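Side-chain contacts in 6-phosphogluconolactonase (Trypanosoma cruzi, PDB 6VYE), which probably hydrolyses 6-phosphogluconolactone to 6-phosphogluconate, the second step of the oxidative pentose phosphate pathway: residues S94-N97 with M98-A102; S124-A127 with C128-V132; D136-E139 with K140-L144; V246-F249 with L250-C253. All blocks are in the same frame, centred on the assembly; numbering follows the deposited sequence.

Interaction 1 (S94-N97 with M98-A102); sequences SNYN and MARQA
N97 and R100 face each other one helical turn apart, with OD1 of N97 at the edge of the R100 guanidinium and 2.9 Å from its NH2. The amide and guanidinium planes are inclined by 30°. Nearer the backbone, R100 CB lies 4.1 Å above the plane of the Y96 ring, offset toward the rim, and its CG is 4.0 Å from Y96 OH; a long aliphatic stem suits this place because its CB and CG can lie by the ring while the guanidinium reaches N97 OD1. The first turn of helix 95-104 begins here with S94 as N-cap. OG of S94, carried anti to its own backbone N (chi1 169°), accepts the N-H of N97 at 3.0 Å and has a further, weak bond with A89 O; a small hydroxyl residue can fold back in this way. The two preceding N-H groups, those of N95 and Y96, are taken by the carboxylate of E84, while N95 ND2 donates to the carbonyl of D83 in the same strand, 77-85. From M98 onward the backbone supplies its own acceptors. M98 N reaches S94 O only weakly at 3.3 Å, A99 N bonds N95 O at 3.0 Å, and R100 N bonds Y96 O at 2.8 Å. Q101 N uses N97 O, against which Q101 CG also rests at 3.3 Å.

Interaction 2 (S124-A127 with C128-V132); sequences SKVA and CNDAV
The carboxylate of D130 receives the backbone N-H of A127 on OD2, through the anti lone pair that points away from OD1. On one side of the carboxylate plane, out beyond OD2, lies V126 CA, 3.6 Å from that oxygen; on the other side is A127 CB, 3.9 Å from it. The bond from A127 N to D130 OD2 is 2.9 Å long and nearly straight at 168°. It forms because D130 CG sits beside its own backbone N (chi1 -64°), which swings the acid back over the start of the helix. A127 is the N-cap of helix 128-146 and D130 the third residue after it, so this is one half of a capping box: the N3 side chain accepts from the N-cap N-H, while the alanine has no side-chain acceptor to give the reciprocal bond. An aspartate suits N3 because its short chain just spans this distance, and its negative charge would probably interact well with the positive end of the helix dipole. A127 contributes its carbonyl instead. A127 O takes the N-H of A131 at 3.2 Å, with the donor in the carbonyl plane, and a weak, strongly bent bond from D130 N. Nearer the backbone, V126 CG1 rests on D130 CB at 4.0 Å. The same valine touches V120 of helix 119-122 and W205, joining the loop to its surroundings, and A131 turns its methyl to L86 and to V193 of strand 191-194.

Interaction 3 (D136-E139 with K140-L144); sequences DAYE and KKIAL
Midway along helix 128-146, Y138 and I142 pack their side chains together one turn apart on the flank that faces strand 77-85. I142 CD1 meets the ring at CD2, 3.8 Å away, and CG1 lies 4.2 Å above one face, offset toward the rim. With CG1 beside the backbone N (chi1 -62°), the isoleucine lays its longer branch back toward the tyrosine, and both residues touch F80. Beneath them I142 N bonds Y138 O at 2.9 Å. On another flank K140 runs back along the preceding turn: its CG is 3.3 Å from D136 O and its NZ 3.9 Å from D136 CB. NZ remains 5.4 Å from D136 OD2, too far for a salt bridge. The carboxylate of E139 is held by R189, in a salt bridge, and by the N-H groups of A190 and V191. The buried tyrosine hydroxyl is likewise matched, by V113 O and F81 N. The helix is amphipathic here: ring and branched chain are buried with the phenol oxygen matched by partners, which probably offsets the cost of burying it, whereas the lysine and aspartate probably attract each other only loosely.

Interaction 4 (V246-F249 with L250-C253); sequences VSRF and LRNC
Kinks at different points of the two chains bring R248 and R251 face to face: R248 bends at its second torsion (chi2 71°) and R251 further out, at its third (chi3 65°). The two guanidinium groups then lie flat on each other, centres 4.1 Å apart and planes only 8° from parallel. R251 CD sits 3.3 Å above the R248 group, over its centre, while R248 NH2 lies over the rim of the R251 group, 3.5 Å from NE. The mutual repulsion is probably offset by acceptors at the rims of both groups. R248 donates to the carbonyls of G235, A238 and D239, and R251 to I236 O and, in a salt bridge, to the carboxylate of D239. Arginine suits both places, since its several N-H groups fan out in one plane and leave a face for stacking. F249, its CG wedged between backbone N and carbonyl carbon, folds its ring over the next peptide, with CD1 3.3 Å from L250 N. L250 CD2 closes on CE1 at 3.7 Å, and both side chains pack against I214 of helix 211-215. The backbone bonds span three residues, L250 N to S247 O at 3.1 Å and N252 N to F249 O at 2.8 Å, and in each the donor stands well above the carbonyl plane. This i to i+3 pattern defines the 3-10 helix of 246-252, whose paired arginines bind carbonyls at the C-terminal end of helix 230-237 and just after it.

In the fold
The four contacts follow one another along the chain, all within the fold shared by glucosamine-6-phosphate isomerases and 6-phosphogluconolactonases. Interactions 2 and 3 share helix 128-146, one at its start and the other midway, with centres 18 Å apart. Interaction 1 opens helix 95-104 and lies near interaction 3, nearest atoms about 8 Å apart; both helices pack on strand 77-85, touching F81 and F80 respectively. Interaction 4, just before strand 256-262, is across the chain's centre from interaction 1, with 27 Å between their centres. Interactions 2 and 3 are joined by the helix itself; the other pairs do not touch. Each is thus local to its helical segment, and interactions 1 to 3 also rest on strands 77-85 or 191-194.

Interaction 1 (S94-N97 with M98-A102)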
ATOM      1  N   SER A  94       4.347  -4.127  14.086  1.00 23.28           N
ATOM      2  CA  SER A  94       3.879  -2.759  13.724  1.00 22.26           C
ATOM      3  C   SER A  94       4.537  -2.304  12.411  1.00 20.75           C
ATOM      4  O   SER A  94       5.774  -2.262  12.362  1.00 20.54           O
ATOM      5  CB  SER A  94       4.138  -1.784  14.834  1.00 23.98           C
ATOM      6  OG  SER A  94       3.921  -0.434  14.410  1.00 22.38           O
ATOM      7  N   ASN A  95       3.756  -1.948  11.386  1.00 17.49           N
ATOM      8  CA  ASN A  95       4.289  -1.329  10.136  1.00 17.86           C
ATOM      9  C   ASN A  95       4.918   0.035  10.472  1.00 17.23           C
ATOM     10  O   ASN A  95       5.991   0.386   9.925  1.00 17.36           O
ATOM     11  CB  ASN A  95       3.195  -1.194   9.073  1.00 18.26           C
ATOM     12  CG  ASN A  95       2.736  -2.537   8.523  1.00 18.05           C
ATOM     13  OD1 ASN A  95       3.470  -3.505   8.561  1.00 20.17           O
ATOM     14  ND2 ASN A  95       1.531  -2.611   7.990  1.00 18.25           N
ATOM     15  N   TYR A  96       4.307   0.782  11.380  1.00 18.66           N
ATOM     16  CA  TYR A  96       4.837   2.101  11.820  1.00 21.45           C
ATOM     17  C   TYR A  96       6.221   1.914  12.479  1.00 21.04           C
ATOM     18  O   TYR A  96       7.182   2.637  12.098  1.00 16.85           O
ATOM     19  CB  TYR A  96       3.845   2.831  12.714  1.00 22.66           C
ATOM     20  CG  TYR A  96       4.449   4.078  13.285  1.00 26.32           C
ATOM     21  CD1 TYR A  96       4.950   5.046  12.433  1.00 27.34           C
ATOM     22  CD2 TYR A  96       4.609   4.258  14.649  1.00 28.44           C
ATOM     23  CE1 TYR A  96       5.565   6.181  12.921  1.00 28.93           C
ATOM     24  CE2 TYR A  96       5.219   5.398  15.157  1.00 30.86           C
ATOM     25  CZ  TYR A  96       5.687   6.364  14.282  1.00 31.58           C
ATOM     26  OH  TYR A  96       6.297   7.497  14.717  1.00 37.65           O
ATOM     27  N   ASN A  97       6.363   0.924  13.367  1.00 20.24           N
ATOM     28  CA  ASN A  97       7.653   0.639  14.062  1.00 21.24           C
ATOM     29  C   ASN A  97       8.772   0.404  13.032  1.00 21.60           C
ATOM     30  O   ASN A  97       9.898   1.007  13.181  1.00 22.90           O
ATOM     31  CB  ASN A  97       7.527  -0.555  15.010  1.00 22.89           C
ATOM     32  CG  ASN A  97       8.826  -0.860  15.728  1.00 24.04           C
ATOM     33  OD1 ASN A  97       9.336  -0.012  16.445  1.00 28.43           O
ATOM     34  ND2 ASN A  97       9.367  -2.045  15.519  1.00 21.54           N
ATOM     35  N   MET A  98       8.497  -0.406  12.007  1.00 19.16           N
ATOM     36  CA  MET A  98       9.491  -0.759  10.957  1.00 20.73           C
ATOM     37  C   MET A  98       9.846   0.495  10.129  1.00 19.37           C
ATOM     38  O   MET A  98      11.047   0.764   9.919  1.00 19.83           O
ATOM     39  CB  MET A  98       8.946  -1.886  10.064  1.00 22.16           C
ATOM     40  CG  MET A  98       9.849  -2.245   8.893  1.00 24.35           C
ATOM     41  SD  MET A  98       9.643  -1.199   7.365  1.00 27.14           S
ATOM     42  CE  MET A  98       8.274  -2.018   6.548  1.00 28.50           C
ATOM     43  N   ALA A  99       8.847   1.235   9.647  1.00 18.74           N
ATOM     44  CA  ALA A  99       9.032   2.447   8.810  1.00 18.87           C
ATOM     45  C   ALA A  99       9.824   3.489   9.618  1.00 17.66           C
ATOM     46  O   ALA A  99      10.675   4.152   9.030  1.00 14.89           O
ATOM     47  CB  ALA A  99       7.674   2.993   8.348  1.00 18.53           C
ATOM     48  N   ARG A 100       9.517   3.618  10.911  1.00 17.83           N
ATOM     49  CA  ARG A 100      10.139   4.575  11.851  1.00 20.59           C
ATOM     50  C   ARG A 100      11.626   4.222  12.006  1.00 22.15           C
ATOM     51  O   ARG A 100      12.454   5.163  11.886  1.00 18.25           O
ATOM     52  CB  ARG A 100       9.393   4.569  13.189  1.00 24.27           C
ATOM     53  CG  ARG A 100       9.847   5.627  14.188  1.00 28.62           C
ATOM     54  CD  ARG A 100       9.576   5.278  15.638  1.00 33.99           C
ATOM     55  NE  ARG A 100      10.815   4.982  16.382  1.00 44.64           N
ATOM     56  CZ  ARG A 100      11.234   3.777  16.820  1.00 46.77           C
ATOM     57  NH1 ARG A 100      12.367   3.695  17.501  1.00 48.51           N
ATOM     58  NH2 ARG A 100      10.536   2.667  16.613  1.00 46.56           N
ATOM     59  N   GLN A 101      11.970   2.938  12.213  1.00 20.48           N
ATOM     60  CA  GLN A 101      13.385   2.540  12.418  1.00 21.32           C
ATOM     61  C   GLN A 101      14.174   2.848  11.141  1.00 21.01           C
ATOM     62  O   GLN A 101      15.317   3.340  11.241  1.00 21.69           O
ATOM     63  CB  GLN A 101      13.483   1.079  12.849  1.00 23.79           C
ATOM     64  CG  GLN A 101      12.995   0.848  14.273  1.00 25.85           C
ATOM     65  CD  GLN A 101      12.914  -0.604  14.680  1.00 30.54           C
ATOM     66  OE1 GLN A 101      12.972  -0.924  15.866  1.00 35.71           O
ATOM     67  NE2 GLN A 101      12.793  -1.497  13.705  1.00 34.66           N
ATOM     68  N   ALA A 102      13.574   2.613   9.979  1.00 20.75           N
ATOM     69  CA  ALA A 102      14.252   2.627   8.666  1.00 20.62           C
ATOM     70  C   ALA A 102      14.394   4.054   8.131  1.00 20.19           C
ATOM     71  O   ALA A 102      15.366   4.307   7.374  1.00 22.17           O
ATOM     72  CB  ALA A 102      13.484   1.764   7.700  1.00 21.93           C
TER

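Interaction 2 (S124-A127 with C128-V132)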
ATOM      1  N   SER A 124      -8.454  -5.941  26.440  1.00 71.52           N
ATOM      2  CA  SER A 124      -7.730  -7.216  26.692  1.00 71.71           C
ATOM      3  C   SER A 124      -7.489  -7.945  25.366  1.00 66.77           C
ATOM      4  O   SER A 124      -6.359  -8.413  25.147  1.00 69.83           O
ATOM      5  CB  SER A 124      -8.479  -8.086  27.674  1.00 74.19           C
ATOM      6  OG  SER A 124      -9.874  -8.049  27.411  1.00 76.23           O
ATOM      7  N   LYS A 125      -8.521  -8.051  24.520  1.00 59.87           N
ATOM      8  CA  LYS A 125      -8.443  -8.696  23.178  1.00 53.15           C
ATOM      9  C   LYS A 125      -9.118  -7.778  22.149  1.00 44.70           C
ATOM     10  O   LYS A 125     -10.339  -7.518  22.297  1.00 36.82           O
ATOM     11  CB  LYS A 125      -9.101 -10.083  23.224  1.00 55.22           C
ATOM     12  CG  LYS A 125      -8.170 -11.282  23.392  1.00 61.00           C
ATOM     13  CD  LYS A 125      -8.554 -12.224  24.541  1.00 63.06           C
ATOM     14  CE  LYS A 125      -9.926 -12.859  24.404  1.00 67.26           C
ATOM     15  NZ  LYS A 125      -9.961 -13.895  23.344  1.00 70.39           N
ATOM     16  N   VAL A 126      -8.349  -7.301  21.158  1.00 39.71           N
ATOM     17  CA  VAL A 126      -8.857  -6.451  20.041  1.00 33.75           C
ATOM     18  C   VAL A 126      -9.908  -7.260  19.284  1.00 30.64           C
ATOM     19  O   VAL A 126      -9.625  -8.412  18.951  1.00 31.62           O
ATOM     20  CB  VAL A 126      -7.731  -5.986  19.102  1.00 33.80           C
ATOM     21  CG1 VAL A 126      -8.278  -5.247  17.884  1.00 32.88           C
ATOM     22  CG2 VAL A 126      -6.728  -5.112  19.835  1.00 34.11           C
ATOM     23  N   ALA A 127     -11.084  -6.677  19.068  1.00 29.46           N
ATOM     24  CA  ALA A 127     -12.197  -7.281  18.309  1.00 29.97           C
ATOM     25  C   ALA A 127     -12.533  -6.372  17.122  1.00 30.24           C
ATOM     26  O   ALA A 127     -11.963  -5.237  17.036  1.00 28.56           O
ATOM     27  CB  ALA A 127     -13.400  -7.489  19.209  1.00 30.37           C
ATOM     28  N   CYS A 128     -13.434  -6.851  16.260  1.00 30.62           N
ATOM     29  CA  CYS A 128     -13.881  -6.176  15.015  1.00 31.89           C
ATOM     30  C   CYS A 128     -14.268  -4.716  15.296  1.00 33.82           C
ATOM     31  O   CYS A 128     -13.853  -3.846  14.502  1.00 32.40           O
ATOM     32  CB  CYS A 128     -15.053  -6.901  14.372  1.00 30.47           C
ATOM     33  SG  CYS A 128     -15.440  -6.258  12.725  1.00 31.06           S
ATOM     34  N   ASN A 129     -15.006  -4.453  16.377  1.00 34.16           N
ATOM     35  CA  ASN A 129     -15.576  -3.110  16.672  1.00 38.01           C
ATOM     36  C   ASN A 129     -14.453  -2.129  17.018  1.00 34.78           C
ATOM     37  O   ASN A 129     -14.622  -0.945  16.699  1.00 33.85           O
ATOM     38  CB  ASN A 129     -16.620  -3.120  17.791  1.00 43.79           C
ATOM     39  CG  ASN A 129     -17.418  -1.833  17.815  1.00 51.49           C
ATOM     40  OD1 ASN A 129     -18.162  -1.547  16.878  1.00 60.70           O
ATOM     41  ND2 ASN A 129     -17.240  -1.027  18.855  1.00 54.05           N
ATOM     42  N   ASP A 130     -13.377  -2.611  17.647  1.00 32.29           N
ATOM     43  CA  ASP A 130     -12.142  -1.839  17.941  1.00 32.49           C
ATOM     44  C   ASP A 130     -11.455  -1.444  16.627  1.00 32.95           C
ATOM     45  O   ASP A 130     -11.080  -0.271  16.480  1.00 30.08           O
ATOM     46  CB  ASP A 130     -11.134  -2.653  18.754  1.00 35.35           C
ATOM     47  CG  ASP A 130     -11.630  -3.030  20.142  1.00 39.76           C
ATOM     48  OD1 ASP A 130     -11.979  -2.121  20.905  1.00 40.16           O
ATOM     49  OD2 ASP A 130     -11.674  -4.234  20.434  1.00 40.93           O
ATOM     50  N   ALA A 131     -11.262  -2.410  15.728  1.00 28.57           N
ATOM     51  CA  ALA A 131     -10.668  -2.204  14.393  1.00 27.73           C
ATOM     52  C   ALA A 131     -11.509  -1.172  13.632  1.00 27.23           C
ATOM     53  O   ALA A 131     -10.923  -0.254  13.030  1.00 26.70           O
ATOM     54  CB  ALA A 131     -10.585  -3.521  13.660  1.00 27.63           C
ATOM     55  N   VAL A 132     -12.833  -1.327  13.638  1.00 23.95           N
ATOM     56  CA  VAL A 132     -13.730  -0.427  12.871  1.00 24.77           C
ATOM     57  C   VAL A 132     -13.617   1.012  13.417  1.00 26.19           C
ATOM     58  O   VAL A 132     -13.605   1.942  12.595  1.00 25.62           O
ATOM     59  CB  VAL A 132     -15.176  -0.959  12.849  1.00 25.41           C
ATOM     60  CG1 VAL A 132     -16.158   0.084  12.347  1.00 26.22           C
ATOM     61  CG2 VAL A 132     -15.296  -2.217  12.012  1.00 24.46           C
TER

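Interaction 3 (D136-E139 with K140-L144)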
ATOM      1  N   ASP A 136     -12.262   4.276  11.208  1.00 21.18           N
ATOM      2  CA  ASP A 136     -13.061   5.525  11.116  1.00 22.80           C
ATOM      3  C   ASP A 136     -12.190   6.707  11.564  1.00 19.26           C
ATOM      4  O   ASP A 136     -12.299   7.791  10.955  1.00 16.84           O
ATOM      5  CB  ASP A 136     -14.352   5.461  11.930  1.00 25.61           C
ATOM      6  CG  ASP A 136     -15.358   4.404  11.486  1.00 32.69           C
ATOM      7  OD1 ASP A 136     -15.212   3.850  10.363  1.00 34.61           O
ATOM      8  OD2 ASP A 136     -16.313   4.136  12.273  1.00 39.49           O
ATOM      9  N   ALA A 137     -11.386   6.526  12.608  1.00 19.30           N
ATOM     10  CA  ALA A 137     -10.506   7.594  13.139  1.00 18.60           C
ATOM     11  C   ALA A 137      -9.437   7.917  12.080  1.00 18.50           C
ATOM     12  O   ALA A 137      -9.224   9.114  11.831  1.00 17.72           O
ATOM     13  CB  ALA A 137      -9.900   7.188  14.457  1.00 17.88           C
ATOM     14  N   TYR A 138      -8.868   6.901  11.411  1.00 17.15           N
ATOM     15  CA  TYR A 138      -7.833   7.123  10.376  1.00 17.13           C
ATOM     16  C   TYR A 138      -8.467   7.776   9.153  1.00 17.75           C
ATOM     17  O   TYR A 138      -7.873   8.712   8.603  1.00 18.65           O
ATOM     18  CB  TYR A 138      -7.086   5.832  10.055  1.00 17.29           C
ATOM     19  CG  TYR A 138      -5.740   6.046   9.428  1.00 16.32           C
ATOM     20  CD1 TYR A 138      -4.793   6.830  10.053  1.00 17.77           C
ATOM     21  CD2 TYR A 138      -5.383   5.413   8.254  1.00 17.71           C
ATOM     22  CE1 TYR A 138      -3.535   7.016   9.509  1.00 17.65           C
ATOM     23  CE2 TYR A 138      -4.125   5.585   7.696  1.00 17.76           C
ATOM     24  CZ  TYR A 138      -3.204   6.399   8.318  1.00 17.41           C
ATOM     25  OH  TYR A 138      -1.961   6.599   7.792  1.00 18.41           O
ATOM     26  N   GLU A 139      -9.649   7.339   8.742  1.00 19.17           N
ATOM     27  CA  GLU A 139     -10.399   8.005   7.637  1.00 20.54           C
ATOM     28  C   GLU A 139     -10.534   9.518   7.910  1.00 20.73           C
ATOM     29  O   GLU A 139     -10.264  10.329   6.970  1.00 19.23           O
ATOM     30  CB  GLU A 139     -11.766   7.356   7.425  1.00 22.13           C
ATOM     31  CG  GLU A 139     -12.419   7.765   6.115  1.00 24.69           C
ATOM     32  CD  GLU A 139     -13.328   6.722   5.452  1.00 28.79           C
ATOM     33  OE1 GLU A 139     -13.271   5.509   5.809  1.00 30.80           O
ATOM     34  OE2 GLU A 139     -14.076   7.110   4.539  1.00 31.90           O
ATOM     35  N   LYS A 140     -10.914   9.913   9.131  1.00 20.45           N
ATOM     36  CA  LYS A 140     -11.128  11.349   9.470  1.00 22.80           C
ATOM     37  C   LYS A 140      -9.779  12.079   9.376  1.00 20.00           C
ATOM     38  O   LYS A 140      -9.731  13.185   8.846  1.00 17.94           O
ATOM     39  CB  LYS A 140     -11.759  11.513  10.855  1.00 27.53           C
ATOM     40  CG  LYS A 140     -13.165  10.941  11.021  1.00 32.97           C
ATOM     41  CD  LYS A 140     -13.531  10.741  12.518  1.00 38.42           C
ATOM     42  CE  LYS A 140     -14.516   9.613  12.806  1.00 44.49           C
ATOM     43  NZ  LYS A 140     -14.090   8.762  13.955  1.00 42.68           N
ATOM     44  N   LYS A 141      -8.704  11.445   9.828  1.00 19.75           N
ATOM     45  CA  LYS A 141      -7.346  12.030   9.813  1.00 21.55           C
ATOM     46  C   LYS A 141      -6.946  12.274   8.349  1.00 19.84           C
ATOM     47  O   LYS A 141      -6.560  13.390   8.027  1.00 18.54           O
ATOM     48  CB  LYS A 141      -6.412  11.090  10.582  1.00 25.70           C
ATOM     49  CG  LYS A 141      -5.122  11.722  11.077  1.00 29.54           C
ATOM     50  CD  LYS A 141      -4.197  10.765  11.788  1.00 35.36           C
ATOM     51  CE  LYS A 141      -4.430  10.655  13.272  1.00 39.38           C
ATOM     52  NZ  LYS A 141      -3.717   9.467  13.801  1.00 44.84           N
ATOM     53  N   ILE A 142      -7.100  11.271   7.476  1.00 19.36           N
ATOM     54  CA  ILE A 142      -6.728  11.371   6.038  1.00 19.15           C
ATOM     55  C   ILE A 142      -7.555  12.497   5.399  1.00 19.04           C
ATOM     56  O   ILE A 142      -6.988  13.247   4.594  1.00 18.33           O
ATOM     57  CB  ILE A 142      -6.924  10.037   5.287  1.00 18.56           C
ATOM     58  CG1 ILE A 142      -6.055   8.903   5.838  1.00 19.50           C
ATOM     59  CG2 ILE A 142      -6.677  10.255   3.793  1.00 19.12           C
ATOM     60  CD1 ILE A 142      -6.381   7.527   5.249  1.00 19.69           C
ATOM     61  N   ALA A 143      -8.863  12.568   5.688  1.00 20.35           N
ATOM     62  CA  ALA A 143      -9.799  13.562   5.095  1.00 20.12           C
ATOM     63  C   ALA A 143      -9.336  14.975   5.483  1.00 19.31           C
ATOM     64  O   ALA A 143      -9.276  15.855   4.599  1.00 17.78           O
ATOM     65  CB  ALA A 143     -11.223  13.279   5.530  1.00 19.24           C
ATOM     66  N   LEU A 144      -8.920  15.155   6.732  1.00 18.91           N
ATOM     67  CA  LEU A 144      -8.459  16.469   7.236  1.00 19.64           C
ATOM     68  C   LEU A 144      -7.169  16.873   6.509  1.00 20.17           C
ATOM     69  O   LEU A 144      -7.042  18.054   6.126  1.00 20.05           O
ATOM     70  CB  LEU A 144      -8.210  16.394   8.739  1.00 20.99           C
ATOM     71  CG  LEU A 144      -7.683  17.702   9.325  1.00 24.37           C
ATOM     72  CD1 LEU A 144      -8.772  18.775   9.304  1.00 23.37           C
ATOM     73  CD2 LEU A 144      -7.177  17.499  10.742  1.00 27.07           C
TER

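Interaction 4 (V246-F249 with L250-C253)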
ATOM      1  N   VAL A 246      -7.869 -11.730  -4.787  1.00 16.21           N
ATOM      2  CA  VAL A 246      -8.623 -10.537  -4.317  1.00 15.85           C
ATOM      3  C   VAL A 246      -8.015  -9.270  -4.916  1.00 15.18           C
ATOM      4  O   VAL A 246      -8.778  -8.360  -5.134  1.00 15.76           O
ATOM      5  CB  VAL A 246      -8.702 -10.496  -2.780  1.00 16.29           C
ATOM      6  CG1 VAL A 246      -7.353 -10.185  -2.130  1.00 17.04           C
ATOM      7  CG2 VAL A 246      -9.811  -9.550  -2.303  1.00 15.96           C
ATOM      8  N   SER A 247      -6.722  -9.250  -5.222  1.00 15.64           N
ATOM      9  CA  SER A 247      -5.993  -8.117  -5.858  1.00 17.44           C
ATOM     10  C   SER A 247      -6.309  -7.956  -7.370  1.00 16.52           C
ATOM     11  O   SER A 247      -5.751  -7.035  -8.016  1.00 16.57           O
ATOM     12  CB  SER A 247      -4.523  -8.267  -5.574  1.00 17.98           C
ATOM     13  OG  SER A 247      -4.041  -9.467  -6.194  1.00 23.38           O
ATOM     14  N   ARG A 248      -7.179  -8.793  -7.933  1.00 16.30           N
ATOM     15  CA  ARG A 248      -7.846  -8.607  -9.257  1.00 16.21           C
ATOM     16  C   ARG A 248      -8.332  -7.168  -9.466  1.00 15.48           C
ATOM     17  O   ARG A 248      -8.187  -6.669 -10.606  1.00 17.33           O
ATOM     18  CB  ARG A 248      -9.053  -9.542  -9.385  1.00 16.25           C
ATOM     19  CG  ARG A 248      -9.713  -9.498 -10.756  1.00 15.88           C
ATOM     20  CD  ARG A 248      -8.880 -10.150 -11.838  1.00 16.09           C
ATOM     21  NE  ARG A 248      -9.575 -10.095 -13.134  1.00 17.18           N
ATOM     22  CZ  ARG A 248      -9.059 -10.472 -14.293  1.00 16.07           C
ATOM     23  NH1 ARG A 248      -7.867 -11.036 -14.342  1.00 16.75           N
ATOM     24  NH2 ARG A 248      -9.754 -10.334 -15.394  1.00 14.43           N
ATOM     25  N   PHE A 249      -8.772  -6.473  -8.415  1.00 15.61           N
ATOM     26  CA  PHE A 249      -9.351  -5.100  -8.488  1.00 17.06           C
ATOM     27  C   PHE A 249      -8.308  -4.113  -9.039  1.00 17.55           C
ATOM     28  O   PHE A 249      -8.727  -3.141  -9.618  1.00 18.52           O
ATOM     29  CB  PHE A 249      -9.925  -4.647  -7.142  1.00 17.74           C
ATOM     30  CG  PHE A 249      -8.898  -4.290  -6.098  1.00 20.44           C
ATOM     31  CD1 PHE A 249      -8.285  -3.044  -6.098  1.00 21.56           C
ATOM     32  CD2 PHE A 249      -8.536  -5.194  -5.120  1.00 20.65           C
ATOM     33  CE1 PHE A 249      -7.328  -2.721  -5.148  1.00 21.48           C
ATOM     34  CE2 PHE A 249      -7.597  -4.863  -4.152  1.00 20.68           C
ATOM     35  CZ  PHE A 249      -6.979  -3.635  -4.190  1.00 20.66           C
ATOM     36  N   LEU A 250      -7.000  -4.341  -8.862  1.00 16.65           N
ATOM     37  CA  LEU A 250      -5.946  -3.404  -9.354  1.00 15.22           C
ATOM     38  C   LEU A 250      -6.116  -3.143 -10.859  1.00 16.06           C
ATOM     39  O   LEU A 250      -5.592  -2.117 -11.339  1.00 16.28           O
ATOM     40  CB  LEU A 250      -4.561  -3.978  -9.059  1.00 14.75           C
ATOM     41  CG  LEU A 250      -4.179  -4.084  -7.576  1.00 15.16           C
ATOM     42  CD1 LEU A 250      -2.876  -4.816  -7.419  1.00 14.25           C
ATOM     43  CD2 LEU A 250      -4.081  -2.707  -6.903  1.00 15.79           C
ATOM     44  N   ARG A 251      -6.806  -4.027 -11.597  1.00 17.66           N
ATOM     45  CA  ARG A 251      -7.056  -3.819 -13.052  1.00 16.86           C
ATOM     46  C   ARG A 251      -7.928  -2.574 -13.240  1.00 15.93           C
ATOM     47  O   ARG A 251      -7.901  -2.013 -14.324  1.00 16.03           O
ATOM     48  CB  ARG A 251      -7.758  -5.010 -13.709  1.00 16.18           C
ATOM     49  CG  ARG A 251      -6.918  -6.276 -13.743  1.00 17.72           C
ATOM     50  CD  ARG A 251      -7.713  -7.439 -14.299  1.00 19.16           C
ATOM     51  NE  ARG A 251      -8.081  -7.233 -15.690  1.00 19.68           N
ATOM     52  CZ  ARG A 251      -7.360  -7.638 -16.739  1.00 20.74           C
ATOM     53  NH1 ARG A 251      -6.202  -8.262 -16.572  1.00 21.22           N
ATOM     54  NH2 ARG A 251      -7.800  -7.401 -17.965  1.00 21.78           N
ATOM     55  N   ASN A 252      -8.707  -2.203 -12.237  1.00 15.38           N
ATOM     56  CA  ASN A 252      -9.630  -1.042 -12.291  1.00 16.38           C
ATOM     57  C   ASN A 252      -8.928   0.259 -11.883  1.00 15.61           C
ATOM     58  O   ASN A 252      -9.609   1.304 -11.822  1.00 14.19           O
ATOM     59  CB  ASN A 252     -10.827  -1.289 -11.377  1.00 18.71           C
ATOM     60  CG  ASN A 252     -11.729  -2.392 -11.891  1.00 20.89           C
ATOM     61  OD1 ASN A 252     -12.286  -3.139 -11.087  1.00 26.32           O
ATOM     62  ND2 ASN A 252     -11.843  -2.524 -13.202  1.00 17.74           N
ATOM     63  N   CYS A 253      -7.629   0.243 -11.606  1.00 15.47           N
ATOM     64  CA  CYS A 253      -6.910   1.452 -11.142  1.00 16.62           C
ATOM     65  C   CYS A 253      -7.034   2.573 -12.178  1.00 16.98           C
ATOM     66  O   CYS A 253      -6.900   2.281 -13.359  1.00 17.82           O
ATOM     67  CB  CYS A 253      -5.467   1.117 -10.803  1.00 17.25           C
ATOM     68  SG  CYS A 253      -5.311   0.362  -9.168  1.00 17.26           S
TER